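Local structure of peptidyl tryptophan dihydroxylase (Pseudomonas putida, 7CTQ) at residues F314-Y325 with R340-L349. The protein is an FAD-dependent monooxygenase that dihydroxylates a peptidyl tryptophan, a step essential for making the tryptophylquinone cofactor of quinohemoprotein amine dehydrogenase. Residues are numbered along the deposited sequence; the frame is centred on the assembly and turned at random.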
ATOM      1  N   PHE A 314       0.955   4.196  -6.471  1.00 30.56           N
ATOM      2  CA  PHE A 314       2.343   3.737  -6.455  1.00 29.06           C
ATOM      3  C   PHE A 314       3.311   4.895  -6.595  1.00 32.59           C
ATOM      4  O   PHE A 314       4.267   5.027  -5.823  1.00 27.33           O
ATOM      5  CB  PHE A 314       2.573   2.732  -7.588  1.00 32.11           C
ATOM      6  CG  PHE A 314       4.019   2.320  -7.763  1.00 33.31           C
ATOM      7  CD1 PHE A 314       4.586   1.332  -6.950  1.00 30.34           C
ATOM      8  CD2 PHE A 314       4.807   2.904  -8.746  1.00 27.11           C
ATOM      9  CE1 PHE A 314       5.901   0.949  -7.128  1.00 32.51           C
ATOM     10  CE2 PHE A 314       6.123   2.534  -8.921  1.00 31.04           C
ATOM     11  CZ  PHE A 314       6.677   1.558  -8.108  1.00 31.56           C
ATOM     12  N   LEU A 315       3.077   5.750  -7.586  1.00 33.38           N
ATOM     13  CA  LEU A 315       3.999   6.847  -7.829  1.00 28.55           C
ATOM     14  C   LEU A 315       3.996   7.832  -6.672  1.00 27.79           C
ATOM     15  O   LEU A 315       5.056   8.369  -6.307  1.00 30.24           O
ATOM     16  CB  LEU A 315       3.644   7.546  -9.145  1.00 28.31           C
ATOM     17  CG  LEU A 315       4.006   6.746 -10.402  1.00 29.97           C
ATOM     18  CD1 LEU A 315       3.521   7.460 -11.656  1.00 37.85           C
ATOM     19  CD2 LEU A 315       5.521   6.498 -10.483  1.00 33.78           C
ATOM     20  N   ARG A 316       2.822   8.091  -6.084  1.00 30.50           N
ATOM     21  CA  ARG A 316       2.766   9.010  -4.948  1.00 36.10           C
ATOM     22  C   ARG A 316       3.528   8.448  -3.753  1.00 37.39           C
ATOM     23  O   ARG A 316       4.356   9.139  -3.142  1.00 32.54           O
ATOM     24  CB  ARG A 316       1.318   9.306  -4.562  1.00 39.29           C
ATOM     25  CG  ARG A 316       1.228  10.206  -3.324  1.00 39.02           C
ATOM     26  CD  ARG A 316      -0.199  10.423  -2.849  1.00 45.54           C
ATOM     27  NE  ARG A 316      -0.218  10.989  -1.501  1.00 58.95           N
ATOM     28  CZ  ARG A 316      -0.044  12.282  -1.222  1.00 66.78           C
ATOM     29  NH1 ARG A 316       0.167  13.161  -2.199  1.00 50.33           N
ATOM     30  NH2 ARG A 316      -0.079  12.698   0.041  1.00 69.54           N
ATOM     31  N   PHE A 317       3.276   7.185  -3.412  1.00 31.01           N
ATOM     32  CA  PHE A 317       3.983   6.604  -2.280  1.00 30.67           C
ATOM     33  C   PHE A 317       5.476   6.489  -2.553  1.00 31.00           C
ATOM     34  O   PHE A 317       6.282   6.653  -1.629  1.00 32.08           O
ATOM     35  CB  PHE A 317       3.361   5.256  -1.916  1.00 30.62           C
ATOM     36  CG  PHE A 317       1.919   5.365  -1.489  1.00 31.81           C
ATOM     37  CD1 PHE A 317       1.485   6.482  -0.766  1.00 36.71           C
ATOM     38  CD2 PHE A 317       0.990   4.381  -1.837  1.00 33.47           C
ATOM     39  CE1 PHE A 317       0.169   6.608  -0.377  1.00 39.02           C
ATOM     40  CE2 PHE A 317      -0.344   4.495  -1.451  1.00 35.74           C
ATOM     41  CZ  PHE A 317      -0.760   5.607  -0.719  1.00 38.52           C
ATOM     42  N   ALA A 318       5.867   6.240  -3.810  1.00 32.11           N
ATOM     43  CA  ALA A 318       7.289   6.162  -4.148  1.00 29.32           C
ATOM     44  C   ALA A 318       7.981   7.500  -3.923  1.00 33.23           C
ATOM     45  O   ALA A 318       9.128   7.549  -3.459  1.00 30.03           O
ATOM     46  CB  ALA A 318       7.468   5.717  -5.601  1.00 28.93           C
ATOM     47  N   ARG A 319       7.304   8.595  -4.276  1.00 27.90           N
ATOM     48  CA  ARG A 319       7.878   9.924  -4.096  1.00 31.72           C
ATOM     49  C   ARG A 319       7.894  10.338  -2.633  1.00 29.77           C
ATOM     50  O   ARG A 319       8.802  11.056  -2.202  1.00 33.30           O
ATOM     51  CB  ARG A 319       7.097  10.952  -4.912  1.00 31.37           C
ATOM     52  CG  ARG A 319       7.305  10.805  -6.410  1.00 33.90           C
ATOM     53  CD  ARG A 319       6.463  11.809  -7.228  1.00 33.96           C
ATOM     54  NE  ARG A 319       6.641  11.552  -8.654  1.00 34.73           N
ATOM     55  CZ  ARG A 319       5.674  11.211  -9.505  1.00 35.15           C
ATOM     56  NH1 ARG A 319       4.414  11.090  -9.099  1.00 38.90           N
ATOM     57  NH2 ARG A 319       5.974  10.999 -10.776  1.00 39.25           N
ATOM     58  N   ILE A 320       6.890   9.925  -1.869  1.00 29.85           N
ATOM     59  CA  ILE A 320       6.909  10.191  -0.440  1.00 35.20           C
ATOM     60  C   ILE A 320       8.107   9.506   0.195  1.00 35.47           C
ATOM     61  O   ILE A 320       8.834  10.106   0.994  1.00 34.77           O
ATOM     62  CB  ILE A 320       5.582   9.749   0.193  1.00 35.15           C
ATOM     63  CG1 ILE A 320       4.494  10.764  -0.167  1.00 35.16           C
ATOM     64  CG2 ILE A 320       5.732   9.608   1.705  1.00 36.58           C
ATOM     65  CD1 ILE A 320       3.122  10.391   0.304  1.00 42.73           C
ATOM     66  N   GLY A 321       8.363   8.257  -0.199  1.00 32.46           N
ATOM     67  CA  GLY A 321       9.530   7.554   0.304  1.00 30.95           C
ATOM     68  C   GLY A 321      10.827   8.213  -0.117  1.00 36.83           C
ATOM     69  O   GLY A 321      11.750   8.359   0.693  1.00 31.76           O
ATOM     70  N   ARG A 322      10.894   8.659  -1.376  1.00 35.57           N
ATOM     71  CA  ARG A 322      12.073   9.365  -1.867  1.00 32.92           C
ATOM     72  C   ARG A 322      12.413  10.561  -0.985  1.00 36.75           C
ATOM     73  O   ARG A 322      13.583  10.794  -0.654  1.00 38.01           O
ATOM     74  CB  ARG A 322      11.833   9.824  -3.306  1.00 31.10           C
ATOM     75  CG  ARG A 322      12.855  10.839  -3.811  1.00 37.11           C
ATOM     76  CD  ARG A 322      12.280  11.677  -4.941  1.00 35.31           C
ATOM     77  NE  ARG A 322      11.277  12.606  -4.439  1.00 35.07           N
ATOM     78  CZ  ARG A 322      10.347  13.182  -5.196  1.00 37.35           C
ATOM     79  NH1 ARG A 322      10.296  12.928  -6.500  1.00 35.64           N
ATOM     80  NH2 ARG A 322       9.469  14.012  -4.647  1.00 35.38           N
ATOM     81  N   ASP A 323      11.396  11.346  -0.613  1.00 39.17           N
ATOM     82  CA  ASP A 323      11.624  12.526   0.215  1.00 37.37           C
ATOM     83  C   ASP A 323      12.157  12.148   1.591  1.00 31.86           C
ATOM     84  O   ASP A 323      12.950  12.897   2.172  1.00 34.57           O
ATOM     85  CB  ASP A 323      10.331  13.327   0.346  1.00 35.82           C
ATOM     86  CG  ASP A 323       9.931  14.011  -0.955  1.00 36.93           C
ATOM     87  OD1 ASP A 323      10.700  13.918  -1.928  1.00 42.13           O
ATOM     88  OD2 ASP A 323       8.839  14.621  -1.014  1.00 46.84           O
ATOM     89  N   PHE A 324      11.734  11.001   2.136  1.00 35.30           N
ATOM     90  CA  PHE A 324      12.362  10.512   3.361  1.00 36.73           C
ATOM     91  C   PHE A 324      13.837  10.222   3.126  1.00 37.57           C
ATOM     92  O   PHE A 324      14.695  10.670   3.893  1.00 39.36           O
ATOM     93  CB  PHE A 324      11.643   9.265   3.881  1.00 36.41           C
ATOM     94  CG  PHE A 324      10.333   9.555   4.540  1.00 45.00           C
ATOM     95  CD1 PHE A 324      10.230  10.539   5.505  1.00 57.33           C
ATOM     96  CD2 PHE A 324       9.190   8.865   4.171  1.00 48.98           C
ATOM     97  CE1 PHE A 324       9.006  10.816   6.098  1.00 56.19           C
ATOM     98  CE2 PHE A 324       7.973   9.136   4.758  1.00 43.85           C
ATOM     99  CZ  PHE A 324       7.882  10.103   5.729  1.00 40.83           C
ATOM    100  N   TYR A 325      14.158   9.484   2.057  1.00 37.90           N
ATOM    101  CA  TYR A 325      15.563   9.248   1.724  1.00 34.49           C
ATOM    102  C   TYR A 325      16.314  10.564   1.568  1.00 42.61           C
ATOM    103  O   TYR A 325      17.479  10.682   1.972  1.00 40.14           O
ATOM    104  CB  TYR A 325      15.677   8.411   0.443  1.00 35.33           C
ATOM    105  CG  TYR A 325      15.487   6.917   0.639  1.00 37.47           C
ATOM    106  CD1 TYR A 325      16.404   6.157   1.383  1.00 39.74           C
ATOM    107  CD2 TYR A 325      14.402   6.250   0.073  1.00 34.46           C
ATOM    108  CE1 TYR A 325      16.236   4.767   1.551  1.00 30.91           C
ATOM    109  CE2 TYR A 325      14.232   4.861   0.244  1.00 34.12           C
ATOM    110  CZ  TYR A 325      15.149   4.135   0.986  1.00 40.14           C
ATOM    111  OH  TYR A 325      14.975   2.772   1.158  1.00 34.24           O
ATOM    112  N   ARG A 340      18.437   6.150  -4.333  1.00 43.42           N
ATOM    113  CA  ARG A 340      17.100   6.219  -3.755  1.00 38.91           C
ATOM    114  C   ARG A 340      16.580   7.640  -3.560  1.00 37.80           C
ATOM    115  O   ARG A 340      15.361   7.836  -3.469  1.00 36.35           O
ATOM    116  CB  ARG A 340      17.085   5.444  -2.435  1.00 36.24           C
ATOM    117  CG  ARG A 340      16.926   3.961  -2.721  1.00 41.56           C
ATOM    118  CD  ARG A 340      17.499   3.020  -1.670  1.00 38.82           C
ATOM    119  NE  ARG A 340      17.378   1.665  -2.192  1.00 35.71           N
ATOM    120  CZ  ARG A 340      18.298   1.070  -2.944  1.00 37.57           C
ATOM    121  NH1 ARG A 340      19.434   1.702  -3.220  1.00 32.26           N
ATOM    122  NH2 ARG A 340      18.084  -0.158  -3.406  1.00 34.19           N
ATOM    123  N   GLN A 341      17.453   8.633  -3.543  1.00 35.89           N
ATOM    124  CA  GLN A 341      17.015  10.011  -3.423  1.00 38.62           C
ATOM    125  C   GLN A 341      16.546  10.604  -4.750  1.00 40.51           C
ATOM    126  O   GLN A 341      15.964  11.699  -4.754  1.00 38.46           O
ATOM    127  CB  GLN A 341      18.150  10.842  -2.821  1.00 41.56           C
ATOM    128  CG  GLN A 341      18.396  10.496  -1.348  1.00 44.38           C
ATOM    129  CD  GLN A 341      19.729  11.015  -0.826  1.00 48.61           C
ATOM    130  OE1 GLN A 341      20.654  11.248  -1.597  1.00 47.95           O
ATOM    131  NE2 GLN A 341      19.836  11.174   0.494  1.00 42.46           N
ATOM    132  N   GLY A 342      16.769   9.910  -5.863  1.00 41.73           N
ATOM    133  CA  GLY A 342      16.338  10.397  -7.159  1.00 40.99           C
ATOM    134  C   GLY A 342      15.314   9.498  -7.827  1.00 45.04           C
ATOM    135  O   GLY A 342      14.973   9.700  -8.998  1.00 42.69           O
ATOM    136  N   TRP A 343      14.809   8.503  -7.092  1.00 31.89           N
ATOM    137  CA  TRP A 343      13.837   7.580  -7.659  1.00 35.61           C
ATOM    138  C   TRP A 343      12.461   7.812  -7.038  1.00 41.98           C
ATOM    139  O   TRP A 343      12.368   8.034  -5.826  1.00 36.11           O
ATOM    140  CB  TRP A 343      14.257   6.115  -7.434  1.00 30.54           C
ATOM    141  CG  TRP A 343      13.394   5.202  -8.223  1.00 29.25           C
ATOM    142  CD1 TRP A 343      13.564   4.836  -9.539  1.00 30.91           C
ATOM    143  CD2 TRP A 343      12.171   4.607  -7.793  1.00 32.01           C
ATOM    144  NE1 TRP A 343      12.526   4.019  -9.934  1.00 35.45           N
ATOM    145  CE2 TRP A 343      11.659   3.864  -8.885  1.00 32.54           C
ATOM    146  CE3 TRP A 343      11.469   4.599  -6.581  1.00 34.22           C
ATOM    147  CZ2 TRP A 343      10.475   3.140  -8.800  1.00 29.81           C
ATOM    148  CZ3 TRP A 343      10.301   3.868  -6.499  1.00 36.77           C
ATOM    149  CH2 TRP A 343       9.817   3.149  -7.604  1.00 31.03           C
ATOM    150  N   PRO A 344      11.361   7.751  -7.824  1.00 38.26           N
ATOM    151  CA  PRO A 344      11.238   7.423  -9.255  1.00 37.43           C
ATOM    152  C   PRO A 344      11.684   8.547 -10.197  1.00 42.07           C
ATOM    153  O   PRO A 344      12.072   8.281 -11.338  1.00 47.04           O
ATOM    154  CB  PRO A 344       9.738   7.141  -9.413  1.00 37.98           C
ATOM    155  CG  PRO A 344       9.091   7.986  -8.364  1.00 34.97           C
ATOM    156  CD  PRO A 344      10.040   7.960  -7.199  1.00 34.23           C
ATOM    157  N   ASP A 345      11.643   9.783  -9.710  1.00 36.37           N
ATOM    158  CA  ASP A 345      12.046  10.961 -10.479  1.00 39.01           C
ATOM    159  C   ASP A 345      12.278  12.090  -9.475  1.00 42.44           C
ATOM    160  O   ASP A 345      12.323  11.849  -8.264  1.00 39.91           O
ATOM    161  CB  ASP A 345      10.975  11.317 -11.521  1.00 35.56           C
ATOM    162  CG  ASP A 345       9.574  11.309 -10.927  1.00 44.52           C
ATOM    163  OD1 ASP A 345       9.395  11.883  -9.828  1.00 37.83           O
ATOM    164  OD2 ASP A 345       8.656  10.728 -11.544  1.00 46.03           O
ATOM    165  N   MET A 346      12.372  13.329  -9.963  1.00 35.60           N
ATOM    166  CA  MET A 346      12.484  14.471  -9.062  1.00 34.73           C
ATOM    167  C   MET A 346      11.226  15.334  -9.045  1.00 35.29           C
ATOM    168  O   MET A 346      11.272  16.485  -8.607  1.00 43.19           O
ATOM    169  CB  MET A 346      13.706  15.319  -9.416  1.00 49.22           C
ATOM    170  CG  MET A 346      15.046  14.701  -9.023  1.00 47.51           C
ATOM    171  SD  MET A 346      15.133  13.976  -7.366  1.00 54.54           S
ATOM    172  CE  MET A 346      14.590  15.321  -6.318  1.00 54.17           C
ATOM    173  N   GLN A 347      10.092  14.791  -9.469  1.00 43.53           N
ATOM    174  CA  GLN A 347       8.861  15.568  -9.482  1.00 48.52           C
ATOM    175  C   GLN A 347       8.390  15.851  -8.058  1.00 43.38           C
ATOM    176  O   GLN A 347       8.389  14.960  -7.199  1.00 37.64           O
ATOM    177  CB  GLN A 347       7.782  14.818 -10.263  1.00 38.66           C
ATOM    178  CG  GLN A 347       6.396  15.414 -10.151  1.00 49.20           C
ATOM    179  CD  GLN A 347       5.444  14.847 -11.187  1.00 50.20           C
ATOM    180  OE1 GLN A 347       5.804  14.685 -12.354  1.00 56.41           O
ATOM    181  NE2 GLN A 347       4.226  14.522 -10.761  1.00 55.01           N
ATOM    182  N   ALA A 348       7.990  17.096  -7.807  1.00 36.96           N
ATOM    183  CA  ALA A 348       7.438  17.450  -6.504  1.00 40.95           C
ATOM    184  C   ALA A 348       6.132  16.694  -6.260  1.00 44.71           C
ATOM    185  O   ALA A 348       5.443  16.273  -7.197  1.00 46.15           O
ATOM    186  CB  ALA A 348       7.208  18.959  -6.414  1.00 43.93           C
ATOM    187  N   LEU A 349       5.788  16.520  -4.978  1.00 37.15           N
ATOM    188  CA  LEU A 349       4.537  15.835  -4.639  1.00 44.22           C
ATOM    189  C   LEU A 349       3.305  16.618  -5.089  1.00 49.77           C
ATOM    190  O   LEU A 349       2.292  16.013  -5.470  1.00 45.51           O
ATOM    191  CB  LEU A 349       4.457  15.567  -3.134  1.00 46.69           C
ATOM    192  CG  LEU A 349       4.853  14.178  -2.622  1.00 50.32           C
ATOM    193  CD1 LEU A 349       4.063  13.064  -3.317  1.00 45.42           C
ATOM    194  CD2 LEU A 349       6.341  13.951  -2.785  1.00 53.87           C
TER
HETATM  195  O   HOH W   1       8.316  16.505  -2.815  1.00 50.28           O
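The carbonyl oxygen Gln347 O is gripped end-on by Arg322, whose NH1 and NH2 each lie 2.9 Å from it. NH1 also donates to Asp345 O, while NH2 joins NE in a side-on grip on OD1 of Asp323, the next residue along the helix. A bend at chi3 (71°) curls the Arg322 chain round to meet all three oxygens near its guanidinium plane. Arginine suits this place because its fan of N-H groups can satisfy carbonyls of an irregular loop.

One helical turn earlier, Arg319 NE reaches Asp345 OD1 at 3.0 Å, almost straight. Arg319 NH2 reaches Asp345 OD2 at 2.8 Å; both oxygens use their syn lone pairs, with guanidinium and carboxylate planes nearly coplanar. Asp345 OD1 also takes the backbone N of Gln347, closing an Asx turn, and the Gln347 amide stacks over one face of the Arg319 guanidinium.

Small Ala318 admits both Trp343 CZ3, 3.5 Å from its CB, and the ring of cis-Pro344. Arg340 CB makes a CH-pi contact over the Tyr325 ring, about 10 Å from the FAD; the hydroxyl is hydrogen-bonded to Asp268 OD2, and Gln341 NE2 donates to Tyr325 O at 2.8 Å.

A salt-bridge network thus binds the loop after helix 335-341 to helix 299-327: Asp345 holds Arg319 closely and Arg322 only at long range, Asp323 holds Arg322, and together the acids probably offset both positive charges.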